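Local atomic coordinates of insecticidal crystal protein Cry7Cal (PDB entry 5ZI1), a protein that acts as an insecticidal toxin active against the locust Locusta migratoria manilensis, probably by binding receptors on target cells. Residues A[23-28]-A[245-250]; A[58-63]-A[138-143]; A[375-380]-A[389-394]; A[497-502]-A[588-593]. All blocks are in the same frame, centred on the assembly; numbering follows the deposited sequence.

Interaction 1 (A[23-28]-A[245-250]); sequences TFMGFA and TVTELT
One water molecule between Met25, Thr245 and Thr247 is gripped by four protein groups. It donates to the carbonyl oxygens of Met25 and Thr245, and it accepts the N-H of Thr247, whose N lies 2.7 Å from the water oxygen. Thr247 OG1 also donates to it, at a short 2.5 Å; with chi1 at 61° the hydroxyl stands between its own backbone N and carbonyl carbon, and both donors of one residue serve the same water. A direct bond closes the other end of the contact. The bond from Thr245 N to Ala28 O, 2.9 Å, is nearly straight at the hydrogen (166°), with the donor above the carbonyl plane. Met25 supplies the apolar part. Its chain bends at chi3, bringing CE to 3.1 Å from Thr247 OG1, a tight fit, while SD rests 3.9 Å from Leu249 CD1. The hydroxyl of Thr245 turns elsewhere, to Met243 O. Val246, in turn, pairs through its backbone with Ile468 and Gln470. The end of helix 13-26 thus meets a short strand attached to the C-terminal sheet, an interface between helical and beta domains characteristic of three-domain Cry toxins.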
loop_
_atom_site.group_PDB
_atom_site.type_symbol
_atom_site.label_atom_id
_atom_site.label_comp_id
_atom_site.label_asym_id
_atom_site.label_seq_id
_atom_site.Cartn_x
_atom_site.Cartn_y
_atom_site.Cartn_z
ATOM N N THR A 23 -9.198 4.555 -7.902
ATOM C CA THR A 23 -10.468 4.281 -8.562
ATOM C C THR A 23 -11.083 2.968 -8.093
ATOM O O THR A 23 -12.271 2.917 -7.766
ATOM C CB THR A 23 -10.261 4.284 -10.068
ATOM O OG1 THR A 23 -9.526 5.455 -10.419
ATOM C CG2 THR A 23 -11.589 4.259 -10.796
ATOM N N PHE A 24 -10.297 1.894 -8.054
ATOM C CA PHE A 24 -10.862 0.615 -7.645
ATOM C C PHE A 24 -11.176 0.589 -6.158
ATOM O O PHE A 24 -12.164 -0.022 -5.744
ATOM C CB PHE A 24 -9.918 -0.523 -8.021
ATOM C CG PHE A 24 -10.011 -0.907 -9.458
ATOM C CD1 PHE A 24 -11.083 -1.665 -9.908
ATOM C CD2 PHE A 24 -9.046 -0.500 -10.369
ATOM C CE1 PHE A 24 -11.191 -2.017 -11.240
ATOM C CE2 PHE A 24 -9.143 -0.849 -11.706
ATOM C CZ PHE A 24 -10.217 -1.615 -12.141
ATOM N N MET A 25 -10.354 1.246 -5.335
ATOM C CA MET A 25 -10.687 1.352 -3.917
ATOM C C MET A 25 -11.967 2.158 -3.713
ATOM O O MET A 25 -12.780 1.841 -2.833
ATOM C CB MET A 25 -9.535 1.994 -3.135
ATOM C CG MET A 25 -8.223 1.256 -3.201
ATOM S SD MET A 25 -7.053 1.817 -1.937
ATOM C CE MET A 25 -7.938 1.488 -0.426
ATOM N N GLY A 26 -12.157 3.215 -4.507
ATOM C CA GLY A 26 -13.335 4.038 -4.334
ATOM C C GLY A 26 -14.606 3.300 -4.684
ATOM O O GLY A 26 -15.659 3.557 -4.103
ATOM N N PHE A 27 -14.526 2.374 -5.629
ATOM C CA PHE A 27 -15.675 1.603 -6.073
ATOM C C PHE A 27 -15.716 0.209 -5.435
ATOM O O PHE A 27 -16.461 -0.659 -5.898
ATOM C CB PHE A 27 -15.654 1.521 -7.607
ATOM C CG PHE A 27 -16.938 1.012 -8.229
ATOM C CD1 PHE A 27 -17.968 1.884 -8.545
ATOM C CD2 PHE A 27 -17.101 -0.342 -8.538
ATOM C CE1 PHE A 27 -19.138 1.411 -9.133
ATOM C CE2 PHE A 27 -18.265 -0.817 -9.115
ATOM C CZ PHE A 27 -19.287 0.058 -9.416
ATOM N N ALA A 28 -14.944 -0.027 -4.378
ATOM C CA ALA A 28 -14.858 -1.370 -3.823
ATOM C C ALA A 28 -16.208 -1.769 -3.245
ATOM O O ALA A 28 -16.773 -1.048 -2.411
ATOM C CB ALA A 28 -13.772 -1.442 -2.753
ATOM N N THR A 245 -17.558 -1.391 0.394
ATOM C CA THR A 245 -16.584 -1.833 1.381
ATOM C C THR A 245 -15.495 -0.783 1.417
ATOM O O THR A 245 -15.018 -0.361 0.362
ATOM C CB THR A 245 -15.980 -3.197 0.995
ATOM O OG1 THR A 245 -17.028 -4.158 0.781
ATOM C CG2 THR A 245 -15.041 -3.698 2.080
ATOM N N VAL A 246 -15.100 -0.367 2.611
ATOM C CA VAL A 246 -14.126 0.704 2.777
ATOM C C VAL A 246 -12.826 0.089 3.274
ATOM O O VAL A 246 -12.794 -0.538 4.344
ATOM C CB VAL A 246 -14.635 1.793 3.734
ATOM C CG1 VAL A 246 -13.540 2.833 3.961
ATOM C CG2 VAL A 246 -15.878 2.437 3.161
ATOM N N THR A 247 -11.750 0.292 2.520
ATOM C CA THR A 247 -10.480 -0.348 2.818
ATOM C C THR A 247 -9.355 0.669 2.956
ATOM O O THR A 247 -9.448 1.818 2.492
ATOM C CB THR A 247 -10.148 -1.345 1.731
ATOM O OG1 THR A 247 -10.041 -0.629 0.496
ATOM C CG2 THR A 247 -11.283 -2.349 1.607
ATOM N N GLU A 248 -8.277 0.230 3.615
ATOM C CA GLU A 248 -7.113 1.074 3.854
ATOM C C GLU A 248 -5.841 0.297 3.545
ATOM O O GLU A 248 -5.756 -0.898 3.836
ATOM C CB GLU A 248 -7.054 1.568 5.306
ATOM C CG GLU A 248 -8.387 1.994 5.902
ATOM C CD GLU A 248 -8.208 2.698 7.258
ATOM O OE1 GLU A 248 -7.444 2.167 8.110
ATOM O OE2 GLU A 248 -8.809 3.789 7.456
ATOM N N LEU A 249 -4.853 0.996 2.972
ATOM C CA LEU A 249 -3.502 0.484 2.756
ATOM C C LEU A 249 -2.592 1.050 3.842
ATOM O O LEU A 249 -2.230 2.228 3.796
ATOM C CB LEU A 249 -2.977 0.906 1.386
ATOM C CG LEU A 249 -3.809 0.587 0.161
ATOM C CD1 LEU A 249 -3.315 1.402 -1.033
ATOM C CD2 LEU A 249 -3.756 -0.925 -0.129
ATOM N N THR A 250 -2.185 0.219 4.787
ATOM C CA THR A 250 -1.409 0.686 5.926
ATOM C C THR A 250 0.095 0.592 5.721
ATOM O O THR A 250 0.844 0.878 6.657
ATOM C CB THR A 250 -1.781 -0.124 7.163
ATOM O OG1 THR A 250 -1.486 -1.500 6.914
ATOM C CG2 THR A 250 -3.257 0.033 7.485
HETATM O O HOH W 1 -12.140 0.575 -0.093
#

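Interaction 2 (A[58-63]-A[138-143]); sequences SFMNEV and GPLLTV
Thr142 presses its methyl group onto the ring of Phe59, the clearest bump in a contact built from complementary shapes. CG2 stands 3.6 Å from the ring centroid and 18° off the normal, a CH-pi contact over one face, somewhat displaced toward the rim. The threonine and phenylalanine side chains cross at about a right angle. With CG2 anti to the backbone N (chi1 -67° for OG1), the methyl takes the ring and the hydroxyl is left to turn toward Val63, where OG1 lies 3.5 Å from CG2 of that valine. Val63 also sits over the type I turn from Gly138 to Leu141: CG1 meets Gly138 O at 3.5 Å and the neighbouring Pro139 CA, and CB meets Pro139 O. One helical turn before Val63, Met60 and Phe59 receive Val143 CG2, 3.6 Å from Met60 CG and 4.0 Å from Phe59 CB. Beyond it Met60 and Leu140 lie side by side and point the same way, SD to CD2 3.9 Å. Helix 13-26 also covers Phe59 through Met13 and Ser17, while Met225 and Val226 of helix 208-227 pack on Thr142. Polar links are sparse: a water donates to Pro139 O at 2.7 Å, donates weakly to Phe59 O and accepts a weak bond from Val143 N. No direct hydrogen bond joins the segments, and buried Thr142 OG1 has no partner in the model, so shape and exclusion of solvent probably hold helix 54-67 against the turn and start of helix 141-165 more than polar pairing does.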
loop_
_atom_site.group_PDB
_atom_site.type_symbol
_atom_site.label_atom_id
_atom_site.label_comp_id
_atom_site.label_asym_id
_atom_site.label_seq_id
_atom_site.Cartn_x
_atom_site.Cartn_y
_atom_site.Cartn_z
ATOM N N SER A 58 4.809 1.866 -20.869
ATOM C CA SER A 58 5.514 2.443 -19.729
ATOM C C SER A 58 5.634 1.452 -18.580
ATOM O O SER A 58 6.667 1.418 -17.900
ATOM C CB SER A 58 4.802 3.705 -19.250
ATOM O OG SER A 58 4.557 4.590 -20.323
ATOM N N PHE A 59 4.572 0.671 -18.316
ATOM C CA PHE A 59 4.657 -0.396 -17.322
ATOM C C PHE A 59 5.855 -1.288 -17.597
ATOM O O PHE A 59 6.671 -1.551 -16.709
ATOM C CB PHE A 59 3.380 -1.254 -17.317
ATOM C CG PHE A 59 2.196 -0.629 -16.644
ATOM C CD1 PHE A 59 2.340 0.409 -15.725
ATOM C CD2 PHE A 59 0.926 -1.088 -16.929
ATOM C CE1 PHE A 59 1.227 0.969 -15.106
ATOM C CE2 PHE A 59 -0.192 -0.532 -16.323
ATOM C CZ PHE A 59 -0.041 0.500 -15.407
ATOM N N MET A 60 5.965 -1.784 -18.827
ATOM C CA MET A 60 7.081 -2.657 -19.167
ATOM C C MET A 60 8.420 -1.926 -19.076
ATOM O O MET A 60 9.381 -2.461 -18.513
ATOM C CB MET A 60 6.867 -3.244 -20.562
ATOM C CG MET A 60 5.718 -4.241 -20.596
ATOM S SD MET A 60 5.486 -5.062 -22.180
ATOM C CE MET A 60 4.318 -3.969 -22.972
ATOM N N ASN A 61 8.504 -0.702 -19.607
ATOM C CA ASN A 61 9.785 0.020 -19.618
ATOM C C ASN A 61 10.275 0.310 -18.208
ATOM O O ASN A 61 11.432 0.040 -17.879
ATOM C CB ASN A 61 9.670 1.319 -20.411
ATOM C CG ASN A 61 9.571 1.081 -21.909
ATOM O OD1 ASN A 61 10.115 0.100 -22.438
ATOM N ND2 ASN A 61 8.864 1.970 -22.602
ATOM N N GLU A 62 9.398 0.829 -17.350
ATOM C CA GLU A 62 9.784 1.104 -15.967
ATOM C C GLU A 62 10.268 -0.159 -15.250
ATOM O O GLU A 62 11.308 -0.143 -14.577
ATOM C CB GLU A 62 8.609 1.732 -15.217
ATOM C CG GLU A 62 8.961 2.208 -13.828
ATOM C CD GLU A 62 10.042 3.272 -13.857
ATOM O OE1 GLU A 62 10.001 4.126 -14.777
ATOM O OE2 GLU A 62 10.932 3.243 -12.973
ATOM N N VAL A 63 9.537 -1.274 -15.384
ATOM C CA VAL A 63 9.931 -2.465 -14.636
ATOM C C VAL A 63 11.227 -3.050 -15.187
ATOM O O VAL A 63 12.111 -3.452 -14.420
ATOM C CB VAL A 63 8.805 -3.520 -14.603
ATOM C CG1 VAL A 63 9.238 -4.687 -13.740
ATOM C CG2 VAL A 63 7.538 -2.919 -14.044
ATOM N N GLY A 138 9.318 -11.366 -14.454
ATOM C CA GLY A 138 9.725 -10.170 -13.747
ATOM C C GLY A 138 9.362 -8.877 -14.458
ATOM O O GLY A 138 8.519 -8.107 -13.989
ATOM N N PRO A 139 9.994 -8.591 -15.600
ATOM C CA PRO A 139 9.743 -7.287 -16.243
ATOM C C PRO A 139 8.295 -7.094 -16.670
ATOM O O PRO A 139 7.877 -5.951 -16.877
ATOM C CB PRO A 139 10.704 -7.293 -17.442
ATOM C CG PRO A 139 11.001 -8.725 -17.680
ATOM C CD PRO A 139 11.001 -9.376 -16.334
ATOM N N LEU A 140 7.519 -8.167 -16.777
ATOM C CA LEU A 140 6.109 -8.126 -17.147
ATOM C C LEU A 140 5.172 -8.031 -15.951
ATOM O O LEU A 140 3.953 -8.091 -16.139
ATOM C CB LEU A 140 5.723 -9.387 -17.937
ATOM C CG LEU A 140 6.223 -9.530 -19.363
ATOM C CD1 LEU A 140 5.823 -10.901 -19.946
ATOM C CD2 LEU A 140 5.682 -8.392 -20.197
ATOM N N LEU A 141 5.698 -7.897 -14.733
ATOM C CA LEU A 141 4.869 -8.100 -13.547
ATOM C C LEU A 141 3.729 -7.087 -13.459
ATOM O O LEU A 141 2.585 -7.464 -13.171
ATOM C CB LEU A 141 5.735 -8.055 -12.292
ATOM C CG LEU A 141 5.002 -8.399 -10.997
ATOM C CD1 LEU A 141 4.217 -9.741 -11.142
ATOM C CD2 LEU A 141 6.008 -8.465 -9.859
ATOM N N THR A 142 4.002 -5.803 -13.726
ATOM C CA THR A 142 2.942 -4.805 -13.590
ATOM C C THR A 142 1.856 -5.012 -14.637
ATOM O O THR A 142 0.661 -4.882 -14.338
ATOM C CB THR A 142 3.515 -3.380 -13.680
ATOM O OG1 THR A 142 4.341 -3.123 -12.548
ATOM C CG2 THR A 142 2.409 -2.375 -13.668
ATOM N N VAL A 143 2.248 -5.352 -15.863
ATOM C CA VAL A 143 1.255 -5.736 -16.868
ATOM C C VAL A 143 0.394 -6.878 -16.349
ATOM O O VAL A 143 -0.835 -6.869 -16.491
ATOM C CB VAL A 143 1.945 -6.111 -18.195
ATOM C CG1 VAL A 143 0.930 -6.664 -19.200
ATOM C CG2 VAL A 143 2.684 -4.894 -18.776
HETATM O O HOH W 2 5.522 -4.761 -16.182
#

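Interaction 3 (A[375-380]-A[389-394]); sequences LLRLYG and EDAFSF
Arg377 and Glu389 sit diagonally across two antiparallel strands, and the arginine can be traced outward from the backbone. Its CB rests 3.7 Å from Ala391 CB, the partner in a non-hydrogen-bonded pair. CG, anti to the backbone N, stays over the same methyl and also approaches Asp390 O. CD then comes within 3.7 Å of Glu389 OE1. At NE the separation from that oxygen is 4.4 Å, and OE1 lies well out of the guanidinium plane; opposite charges are near, but no N-H points at the carboxylate. A bend at chi3 carries the tip along its own strand, where NH2 donates to Tyr379 OH at 3.2 Å, nearly in the guanidinium plane. Tyr407 is a second partner of that hydroxyl. The Tyr379 ring runs alongside the Glu389 carboxylate, their planes 46° apart, with CE2 3.4 Å from OE2. On the opposite face of the sheet, Phe392 lays one ring face over Leu376 N, and its CZ touches Leu376 CB at 3.6 Å. This face packs on a second four-stranded sheet, Phe392 on Val301 and Leu378 on Phe347. The backbone ladder is firm at Leu378 N to Asp390 O, 2.7 Å and 168° at the hydrogen, and weak in both bonds between Leu376 and Phe392. This two-faced hairpin, on the edge of a four-stranded antiparallel sheet with Greek-key strand order, is characteristic of the beta-prism second domain of Cry toxins.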
loop_
_atom_site.group_PDB
_atom_site.type_symbol
_atom_site.label_atom_id
_atom_site.label_comp_id
_atom_site.label_asym_id
_atom_site.label_seq_id
_atom_site.Cartn_x
_atom_site.Cartn_y
_atom_site.Cartn_z
ATOM N N LEU A 375 18.574 22.371 4.083
ATOM C CA LEU A 375 17.226 22.898 3.943
ATOM C C LEU A 375 16.230 21.762 3.716
ATOM O O LEU A 375 16.477 20.859 2.904
ATOM C CB LEU A 375 17.182 23.920 2.807
ATOM C CG LEU A 375 15.824 24.560 2.513
ATOM C CD1 LEU A 375 16.057 25.947 1.918
ATOM C CD2 LEU A 375 14.948 23.746 1.559
ATOM N N LEU A 376 15.116 21.818 4.447
ATOM C CA LEU A 376 13.997 20.888 4.316
ATOM C C LEU A 376 12.716 21.676 4.544
ATOM O O LEU A 376 12.535 22.265 5.609
ATOM C CB LEU A 376 14.105 19.740 5.323
ATOM C CG LEU A 376 13.022 18.642 5.341
ATOM C CD1 LEU A 376 13.104 17.785 4.094
ATOM C CD2 LEU A 376 13.174 17.786 6.577
ATOM N N ARG A 377 11.840 21.699 3.547
ATOM C CA ARG A 377 10.575 22.422 3.593
ATOM C C ARG A 377 9.423 21.426 3.471
ATOM O O ARG A 377 9.412 20.595 2.555
ATOM C CB ARG A 377 10.536 23.454 2.458
ATOM C CG ARG A 377 9.301 24.319 2.357
ATOM C CD ARG A 377 9.290 25.040 1.019
ATOM N NE ARG A 377 10.540 25.756 0.810
ATOM C CZ ARG A 377 11.176 25.848 -0.356
ATOM N NH1 ARG A 377 12.306 26.535 -0.426
ATOM N NH2 ARG A 377 10.694 25.260 -1.446
ATOM N N LEU A 378 8.461 21.511 4.385
ATOM C CA LEU A 378 7.293 20.642 4.379
ATOM C C LEU A 378 6.058 21.413 3.941
ATOM O O LEU A 378 5.857 22.564 4.345
ATOM C CB LEU A 378 7.028 20.032 5.760
ATOM C CG LEU A 378 8.122 19.318 6.555
ATOM C CD1 LEU A 378 7.471 18.415 7.592
ATOM C CD2 LEU A 378 9.033 18.539 5.655
ATOM N N TYR A 379 5.229 20.766 3.126
ATOM C CA TYR A 379 3.943 21.295 2.687
ATOM C C TYR A 379 2.827 20.465 3.313
ATOM O O TYR A 379 2.768 19.241 3.110
ATOM C CB TYR A 379 3.816 21.255 1.167
ATOM C CG TYR A 379 4.851 22.033 0.388
ATOM C CD1 TYR A 379 6.160 21.565 0.266
ATOM C CD2 TYR A 379 4.509 23.206 -0.275
ATOM C CE1 TYR A 379 7.106 22.259 -0.472
ATOM C CE2 TYR A 379 5.459 23.915 -1.021
ATOM C CZ TYR A 379 6.753 23.438 -1.115
ATOM O OH TYR A 379 7.702 24.133 -1.854
ATOM N N GLY A 380 1.917 21.135 4.027
ATOM C CA GLY A 380 0.901 20.447 4.791
ATOM C C GLY A 380 -0.491 20.993 4.537
ATOM O O GLY A 380 -0.674 22.088 4.010
ATOM N N GLU A 389 2.880 25.630 5.609
ATOM C CA GLU A 389 4.238 25.432 5.144
ATOM C C GLU A 389 5.160 25.608 6.336
ATOM O O GLU A 389 4.885 26.406 7.234
ATOM C CB GLU A 389 4.594 26.428 4.035
ATOM C CG GLU A 389 5.608 25.934 3.030
ATOM C CD GLU A 389 5.434 26.587 1.669
ATOM O OE1 GLU A 389 6.378 27.267 1.209
ATOM O OE2 GLU A 389 4.352 26.421 1.054
ATOM N N ASP A 390 6.237 24.841 6.361
ATOM C CA ASP A 390 7.247 25.080 7.377
ATOM C C ASP A 390 8.592 24.564 6.874
ATOM O O ASP A 390 8.658 23.615 6.083
ATOM C CB ASP A 390 6.860 24.447 8.716
ATOM C CG ASP A 390 7.713 24.971 9.854
ATOM O OD1 ASP A 390 8.411 25.976 9.620
ATOM O OD2 ASP A 390 7.695 24.411 10.969
ATOM N N ALA A 391 9.661 25.202 7.337
ATOM C CA ALA A 391 10.975 24.929 6.776
ATOM C C ALA A 391 12.052 25.357 7.759
ATOM O O ALA A 391 11.791 26.029 8.759
ATOM C CB ALA A 391 11.165 25.631 5.430
ATOM N N PHE A 392 13.262 24.889 7.489
ATOM C CA PHE A 392 14.474 25.429 8.077
ATOM C C PHE A 392 15.486 25.584 6.959
ATOM O O PHE A 392 15.527 24.775 6.024
ATOM C CB PHE A 392 15.061 24.554 9.216
ATOM C CG PHE A 392 15.473 23.158 8.797
ATOM C CD1 PHE A 392 16.684 22.926 8.158
ATOM C CD2 PHE A 392 14.671 22.073 9.106
ATOM C CE1 PHE A 392 17.073 21.643 7.786
ATOM C CE2 PHE A 392 15.049 20.780 8.742
ATOM C CZ PHE A 392 16.247 20.566 8.078
ATOM N N SER A 393 16.274 26.648 7.047
ATOM C CA SER A 393 17.311 26.948 6.069
ATOM C C SER A 393 18.569 27.292 6.846
ATOM O O SER A 393 18.639 28.350 7.483
ATOM C CB SER A 393 16.899 28.088 5.149
ATOM O OG SER A 393 17.635 28.027 3.942
ATOM N N PHE A 394 19.531 26.378 6.831
ATOM C CA PHE A 394 20.769 26.517 7.573
ATOM C C PHE A 394 21.896 26.928 6.640
ATOM O O PHE A 394 21.795 26.818 5.416
ATOM C CB PHE A 394 21.121 25.214 8.277
ATOM C CG PHE A 394 20.159 24.830 9.351
ATOM C CD1 PHE A 394 19.550 25.802 10.124
ATOM C CD2 PHE A 394 19.855 23.496 9.584
ATOM C CE1 PHE A 394 18.652 25.452 11.116
ATOM C CE2 PHE A 394 18.972 23.135 10.576
ATOM C CZ PHE A 394 18.368 24.116 11.346
#

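Interaction 4 (A[497-502]-A[588-593]); sequences LKIVNN and CTIYID
Antiparallel strands 496-500 and 589-599 belong to the beta sandwich of the C-terminal domain, and here they join through Leu497, Ile499, Ile590 and Ile592. The central pair is bonded in both directions, Ile499 N to Ile590 O at 2.6 Å and Ile590 N to Ile499 O at 2.7 Å. Leu497 and Ile592 repeat the pattern with slightly longer bonds, while beyond the strand Asn501 N reaches Cys588 O only weakly. A water takes up the ladder there, donating to Cys588 O and accepting from Asn502 N at 3.1 Å; Asn501 ND2 donates to Ser586 O. Between the sheets, Ile499 reaches diagonally, its CD1 3.6 Å from Ile592 CG1, while Leu497 and Ile499 both pack on Val509 of the facing sheet. The other face carries Lys498 beside Tyr591, two side chains that point the same way. The lysine is extended as far as CD, then bent; its CG, anti to the backbone N (chi1 -177°), comes 3.4 Å from Tyr591 CE2, with CD at 3.7 Å from the same atom. Thr589, two residues before Tyr591 on its strand, adds CG2 against Lys498 CG. Such a pair illustrates how one ladder can serve two environments: aliphatic branches fill the sandwich interior, and on the reverse face the lysine's methylene groups, rather than its charge, make the contact with the tyrosine.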
loop_
_atom_site.group_PDB
_atom_site.type_symbol
_atom_site.label_atom_id
_atom_site.label_comp_id
_atom_site.label_asym_id
_atom_site.label_seq_id
_atom_site.Cartn_x
_atom_site.Cartn_y
_atom_site.Cartn_z
ATOM N N LEU A 497 -1.184 -9.074 12.295
ATOM C CA LEU A 497 -0.859 -9.566 13.627
ATOM C C LEU A 497 -0.566 -11.060 13.597
ATOM O O LEU A 497 -1.272 -11.830 12.936
ATOM C CB LEU A 497 -2.003 -9.303 14.608
ATOM C CG LEU A 497 -2.327 -7.847 14.962
ATOM C CD1 LEU A 497 -2.870 -7.738 16.375
ATOM C CD2 LEU A 497 -1.117 -6.965 14.788
ATOM N N LYS A 498 0.465 -11.468 14.343
ATOM C CA LYS A 498 0.808 -12.872 14.530
ATOM C C LYS A 498 0.691 -13.218 16.008
ATOM O O LYS A 498 1.496 -12.757 16.824
ATOM C CB LYS A 498 2.214 -13.161 14.024
ATOM C CG LYS A 498 2.596 -14.618 14.114
ATOM C CD LYS A 498 3.994 -14.818 13.568
ATOM C CE LYS A 498 5.012 -14.955 14.688
ATOM N NZ LYS A 498 5.446 -16.386 14.852
ATOM N N ILE A 499 -0.290 -14.046 16.350
ATOM C CA ILE A 499 -0.537 -14.453 17.727
ATOM C C ILE A 499 -0.076 -15.896 17.905
ATOM O O ILE A 499 -0.485 -16.782 17.144
ATOM C CB ILE A 499 -2.024 -14.309 18.094
ATOM C CG1 ILE A 499 -2.552 -12.951 17.635
ATOM C CG2 ILE A 499 -2.241 -14.477 19.601
ATOM C CD1 ILE A 499 -4.048 -12.939 17.470
ATOM N N VAL A 500 0.770 -16.127 18.906
ATOM C CA VAL A 500 1.164 -17.465 19.336
ATOM C C VAL A 500 0.556 -17.705 20.718
ATOM O O VAL A 500 0.910 -17.017 21.684
ATOM C CB VAL A 500 2.690 -17.627 19.361
ATOM C CG1 VAL A 500 3.047 -19.045 19.703
ATOM C CG2 VAL A 500 3.303 -17.216 18.010
ATOM N N ASN A 501 -0.343 -18.697 20.817
ATOM C CA ASN A 501 -1.255 -18.781 21.960
ATOM C C ASN A 501 -0.509 -19.114 23.247
ATOM O O ASN A 501 -0.716 -18.460 24.276
ATOM C CB ASN A 501 -2.362 -19.810 21.671
ATOM C CG ASN A 501 -3.225 -20.146 22.899
ATOM O OD1 ASN A 501 -3.279 -19.391 23.873
ATOM N ND2 ASN A 501 -3.937 -21.275 22.828
ATOM N N ASN A 502 0.385 -20.108 23.209
ATOM C CA ASN A 502 1.120 -20.448 24.423
ATOM C C ASN A 502 1.968 -19.290 24.947
ATOM O O ASN A 502 2.428 -19.356 26.093
ATOM C CB ASN A 502 2.008 -21.695 24.217
ATOM C CG ASN A 502 3.243 -21.439 23.334
ATOM O OD1 ASN A 502 4.162 -20.687 23.704
ATOM N ND2 ASN A 502 3.292 -22.116 22.181
ATOM N N CYS A 588 -1.282 -23.257 18.800
ATOM C CA CYS A 588 -1.176 -22.922 17.392
ATOM C C CYS A 588 -0.747 -21.467 17.235
ATOM O O CYS A 588 -0.480 -20.758 18.210
ATOM C CB CYS A 588 -2.507 -23.160 16.676
ATOM S SG CYS A 588 -3.822 -22.083 17.272
ATOM N N THR A 589 -0.691 -21.034 15.977
ATOM C CA THR A 589 -0.421 -19.659 15.590
ATOM C C THR A 589 -1.644 -19.134 14.854
ATOM O O THR A 589 -2.251 -19.855 14.051
ATOM C CB THR A 589 0.858 -19.576 14.710
ATOM O OG1 THR A 589 2.002 -19.838 15.525
ATOM C CG2 THR A 589 1.045 -18.199 14.078
ATOM N N ILE A 590 -2.025 -17.895 15.170
ATOM C CA ILE A 590 -3.169 -17.215 14.574
ATOM C C ILE A 590 -2.677 -15.912 13.964
ATOM O O ILE A 590 -1.897 -15.177 14.583
ATOM C CB ILE A 590 -4.281 -16.930 15.609
ATOM C CG1 ILE A 590 -4.812 -18.225 16.222
ATOM C CG2 ILE A 590 -5.418 -16.145 14.991
ATOM C CD1 ILE A 590 -4.383 -18.400 17.638
ATOM N N TYR A 591 -3.133 -15.624 12.751
ATOM C CA TYR A 591 -2.826 -14.373 12.081
ATOM C C TYR A 591 -4.119 -13.599 11.903
ATOM O O TYR A 591 -5.124 -14.165 11.465
ATOM C CB TYR A 591 -2.163 -14.618 10.726
ATOM C CG TYR A 591 -0.925 -15.463 10.806
ATOM C CD1 TYR A 591 -1.002 -16.852 10.692
ATOM C CD2 TYR A 591 0.330 -14.877 10.996
ATOM C CE1 TYR A 591 0.125 -17.634 10.769
ATOM C CE2 TYR A 591 1.475 -15.654 11.061
ATOM C CZ TYR A 591 1.368 -17.027 10.944
ATOM O OH TYR A 591 2.505 -17.804 11.021
ATOM N N ILE A 592 -4.098 -12.321 12.263
ATOM C CA ILE A 592 -5.250 -11.445 12.126
ATOM C C ILE A 592 -4.889 -10.410 11.076
ATOM O O ILE A 592 -3.917 -9.663 11.239
ATOM C CB ILE A 592 -5.627 -10.766 13.452
ATOM C CG1 ILE A 592 -5.794 -11.790 14.579
ATOM C CG2 ILE A 592 -6.869 -9.882 13.275
ATOM C CD1 ILE A 592 -7.000 -12.703 14.438
ATOM N N ASP A 593 -5.659 -10.368 10.001
ATOM C CA ASP A 593 -5.407 -9.411 8.941
ATOM C C ASP A 593 -6.340 -8.214 9.118
ATOM O O ASP A 593 -5.926 -7.186 9.663
ATOM C CB ASP A 593 -5.571 -10.101 7.583
ATOM C CG ASP A 593 -5.568 -9.129 6.423
ATOM O OD1 ASP A 593 -4.930 -8.059 6.537
ATOM O OD2 ASP A 593 -6.223 -9.437 5.394
HETATM O O HOH W 3 0.429 -21.459 20.435
#

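The four contacts sample all three domains of the toxin core. Interaction 2 lies wholly in the N-terminal helical bundle, and along the chain it falls between the two halves of interaction 1, whose segments bracket most of that bundle in sequence. Interactions 3 and 4 follow in series, in the second and C-terminal domains. Interactions 1 and 4 reach the same sheet: strand 245-246 pairs with 468-472, which pairs with 589-599. Their centres are about 26 Å apart and their nearest atoms about 7 Å. Interaction 3 is remote, about 43 Å from interaction 4 between centres. Interaction 1 therefore joins domains, whereas the other three each lie within one.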